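WGR domain-containing protein (PDB 2RA8) is of unknown function but joins a WGR domain, a module found in nucleic-acid-associated proteins such as PARPs, to a leucine-rich-repeat domain. Local coordinates at residues L198-D207 and V225-D236. Residues are numbered along the deposited sequence; the frame is centred on the assembly and turned at random.
Sequences LEIISGGLPD and VLYVGVEDYGFD
Strands 198-201 and 225-227 run parallel, their axes 4.7 Å apart, joined by backbone hydrogen bonds from Val225 N to Leu198 O, Ile200 N to Val225 O and Tyr227 N to Ile200 O. Past the strands the loops stay paired: Gly203 O takes Val230 N from above its carbonyl plane, and Leu205 N reaches Val228 O at 2.7 Å. Gly204 and Gly229 bring their CA atoms to 3.8 Å; a CB on Gly229 would run into the Gly203-Gly204 backbone, and one on Gly204 into Val230 O and Phe235 N. Ile201 CG2 sits over the centre of the Tyr227 ring, 4.1 Å from the centroid, a CH-pi contact, while Glu199 OE2 lies at the ring's edge near CE1. With CG beside the backbone N (chi1 -80°), Tyr227 lays its ring back along strand 198-201. On the other sheet face Ile200 CD1 meets Leu226 CD2 at 3.9 Å, under helix 207-215. Ser202 OG accepts from Gly204 N in an ST turn and is also hydrogen-bonded to Thr182 OG1. Farther on, Asp236 OD2 takes Asp207 N at 3.1 Å, and one water links Leu205 O, Asp207 OD2 and Asp236 N. Strand, loop, helix and next parallel strand form a right-handed beta-alpha-beta unit of the leucine-rich-repeat solenoid.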
# COMPACT_ATOMS: atom_id res chain seq x y z
N LEU A 198 -19.09 13.61 3.69
CA LEU A 198 -18.52 13.54 5.02
C LEU A 198 -18.07 12.14 5.31
O LEU A 198 -18.88 11.21 5.35
CB LEU A 198 -19.56 13.95 6.07
CG LEU A 198 -19.17 13.76 7.54
CD1 LEU A 198 -17.90 14.57 7.84
CD2 LEU A 198 -20.32 14.19 8.44
N GLU A 199 -16.76 11.97 5.50
CA GLU A 199 -16.21 10.66 5.82
C GLU A 199 -15.29 10.79 6.98
O GLU A 199 -14.40 11.65 6.99
CB GLU A 199 -15.43 10.08 4.63
CG GLU A 199 -14.53 8.88 5.00
CD GLU A 199 -13.98 8.15 3.77
OE1 GLU A 199 -13.66 8.83 2.77
OE2 GLU A 199 -13.84 6.92 3.82
N ILE A 200 -15.49 9.95 7.99
CA ILE A 200 -14.65 9.99 9.17
C ILE A 200 -14.02 8.62 9.36
O ILE A 200 -14.72 7.61 9.46
CB ILE A 200 -15.46 10.40 10.42
CG1 ILE A 200 -16.09 11.79 10.19
CG2 ILE A 200 -14.55 10.43 11.63
CD1 ILE A 200 -16.96 12.28 11.34
N ILE A 201 -12.70 8.60 9.38
CA ILE A 201 -11.92 7.37 9.55
C ILE A 201 -11.49 7.34 10.99
O ILE A 201 -10.83 8.27 11.48
CB ILE A 201 -10.70 7.38 8.61
CG1 ILE A 201 -11.17 7.50 7.16
CG2 ILE A 201 -9.88 6.10 8.78
CD1 ILE A 201 -10.08 7.89 6.19
N SER A 202 -11.73 6.25 11.67
CA SER A 202 -11.54 6.19 13.12
C SER A 202 -11.12 4.79 13.49
O SER A 202 -11.63 3.80 12.88
CB SER A 202 -12.86 6.46 13.79
OG SER A 202 -12.77 6.53 15.18
N GLY A 203 -10.33 4.69 14.58
CA GLY A 203 -10.06 3.35 15.21
C GLY A 203 -11.08 3.02 16.31
O GLY A 203 -11.16 1.92 16.80
N GLY A 204 -11.94 3.97 16.64
CA GLY A 204 -13.04 3.66 17.48
C GLY A 204 -13.86 4.93 17.57
O GLY A 204 -13.50 5.89 18.24
N LEU A 205 -15.04 4.90 17.02
CA LEU A 205 -15.72 6.20 16.83
C LEU A 205 -16.54 6.55 18.08
O LEU A 205 -17.47 5.81 18.44
CB LEU A 205 -16.55 6.24 15.54
CG LEU A 205 -17.25 7.59 15.19
CD1 LEU A 205 -16.40 8.54 14.29
CD2 LEU A 205 -18.57 7.15 14.37
N PRO A 206 -16.16 7.72 18.75
CA PRO A 206 -16.87 8.11 19.97
C PRO A 206 -18.31 8.51 19.70
O PRO A 206 -18.64 8.95 18.61
CB PRO A 206 -16.05 9.28 20.50
CG PRO A 206 -14.68 9.01 19.97
CD PRO A 206 -14.97 8.55 18.56
N ASP A 207 -19.17 8.37 20.71
CA ASP A 207 -20.57 8.75 20.56
C ASP A 207 -20.69 10.25 20.37
O ASP A 207 -21.65 10.73 19.78
CB ASP A 207 -21.37 8.32 21.81
CG ASP A 207 -21.81 6.86 21.75
OD1 ASP A 207 -22.25 6.33 22.80
OD2 ASP A 207 -21.74 6.26 20.66
N VAL A 225 -19.76 8.42 5.31
CA VAL A 225 -19.04 7.20 5.62
C VAL A 225 -18.40 7.36 6.97
O VAL A 225 -17.64 8.31 7.20
CB VAL A 225 -17.94 6.90 4.58
CG1 VAL A 225 -17.07 5.73 5.05
CG2 VAL A 225 -18.59 6.53 3.25
N LEU A 226 -18.73 6.45 7.88
CA LEU A 226 -18.20 6.49 9.23
C LEU A 226 -17.57 5.17 9.60
O LEU A 226 -18.20 4.12 9.47
CB LEU A 226 -19.33 6.77 10.24
CG LEU A 226 -20.14 8.07 10.11
CD1 LEU A 226 -21.28 8.05 11.12
CD2 LEU A 226 -19.24 9.28 10.34
N TYR A 227 -16.33 5.23 10.06
CA TYR A 227 -15.63 4.02 10.51
C TYR A 227 -15.99 3.82 11.98
O TYR A 227 -15.79 4.73 12.80
CB TYR A 227 -14.10 4.18 10.37
CG TYR A 227 -13.57 3.97 8.97
CD1 TYR A 227 -14.07 4.70 7.89
CD2 TYR A 227 -12.59 3.01 8.73
CE1 TYR A 227 -13.60 4.49 6.60
CE2 TYR A 227 -12.10 2.79 7.44
CZ TYR A 227 -12.62 3.52 6.39
OH TYR A 227 -12.17 3.27 5.12
N VAL A 228 -16.53 2.65 12.32
CA VAL A 228 -16.93 2.36 13.69
C VAL A 228 -15.75 2.10 14.59
O VAL A 228 -15.65 2.65 15.69
CB VAL A 228 -17.86 1.14 13.76
CG1 VAL A 228 -18.28 0.88 15.21
CG2 VAL A 228 -19.09 1.37 12.89
N GLY A 229 -14.84 1.24 14.14
CA GLY A 229 -13.68 0.92 14.95
C GLY A 229 -14.06 0.05 16.13
O GLY A 229 -15.18 -0.45 16.19
N VAL A 230 -13.16 -0.11 17.09
CA VAL A 230 -13.44 -0.96 18.24
C VAL A 230 -13.46 -0.26 19.59
O VAL A 230 -13.02 0.88 19.72
CB VAL A 230 -12.43 -2.12 18.30
CG1 VAL A 230 -12.69 -3.09 17.15
CG2 VAL A 230 -11.01 -1.58 18.22
N GLU A 231 -13.99 -0.95 20.59
CA GLU A 231 -14.09 -0.40 21.94
C GLU A 231 -12.76 -0.04 22.56
O GLU A 231 -12.67 0.92 23.32
CB GLU A 231 -14.83 -1.37 22.86
CG GLU A 231 -16.32 -1.49 22.57
CD GLU A 231 -17.07 -2.30 23.61
OE1 GLU A 231 -16.94 -1.98 24.81
OE2 GLU A 231 -17.80 -3.24 23.23
N ASP A 232 -11.72 -0.80 22.23
CA ASP A 232 -10.40 -0.53 22.79
C ASP A 232 -9.83 0.81 22.39
O ASP A 232 -8.97 1.35 23.10
CB ASP A 232 -9.41 -1.62 22.36
CG ASP A 232 -9.73 -2.97 22.96
OD1 ASP A 232 -9.73 -3.07 24.21
OD2 ASP A 232 -9.98 -3.93 22.20
N TYR A 233 -10.29 1.36 21.27
CA TYR A 233 -9.75 2.63 20.80
C TYR A 233 -10.74 3.76 20.59
O TYR A 233 -10.49 4.67 19.79
CB TYR A 233 -8.95 2.39 19.51
CG TYR A 233 -7.83 1.39 19.67
CD1 TYR A 233 -6.70 1.69 20.43
CD2 TYR A 233 -7.90 0.14 19.06
CE1 TYR A 233 -5.67 0.76 20.58
CE2 TYR A 233 -6.87 -0.79 19.20
CZ TYR A 233 -5.77 -0.47 19.97
OH TYR A 233 -4.76 -1.39 20.13
N GLY A 234 -11.85 3.74 21.31
CA GLY A 234 -12.80 4.83 21.16
C GLY A 234 -14.27 4.50 21.03
O GLY A 234 -15.10 5.25 21.52
N PHE A 235 -14.60 3.39 20.36
CA PHE A 235 -16.01 3.05 20.20
C PHE A 235 -16.59 2.68 21.54
O PHE A 235 -15.95 1.99 22.33
CB PHE A 235 -16.20 1.88 19.22
CG PHE A 235 -17.64 1.56 18.93
CD1 PHE A 235 -18.54 2.55 18.55
CD2 PHE A 235 -18.11 0.25 19.04
CE1 PHE A 235 -19.86 2.25 18.28
CE2 PHE A 235 -19.43 -0.05 18.77
CZ PHE A 235 -20.31 0.95 18.39
N ASP A 236 -17.80 3.15 21.81
CA ASP A 236 -18.43 2.89 23.09
C ASP A 236 -19.24 1.61 23.17
O ASP A 236 -19.85 1.32 24.19
CB ASP A 236 -19.29 4.09 23.51
CG ASP A 236 -18.45 5.35 23.67
OD1 ASP A 236 -17.38 5.27 24.31
OD2 ASP A 236 -18.86 6.42 23.16
O HOH W 1 -19.33 5.28 20.32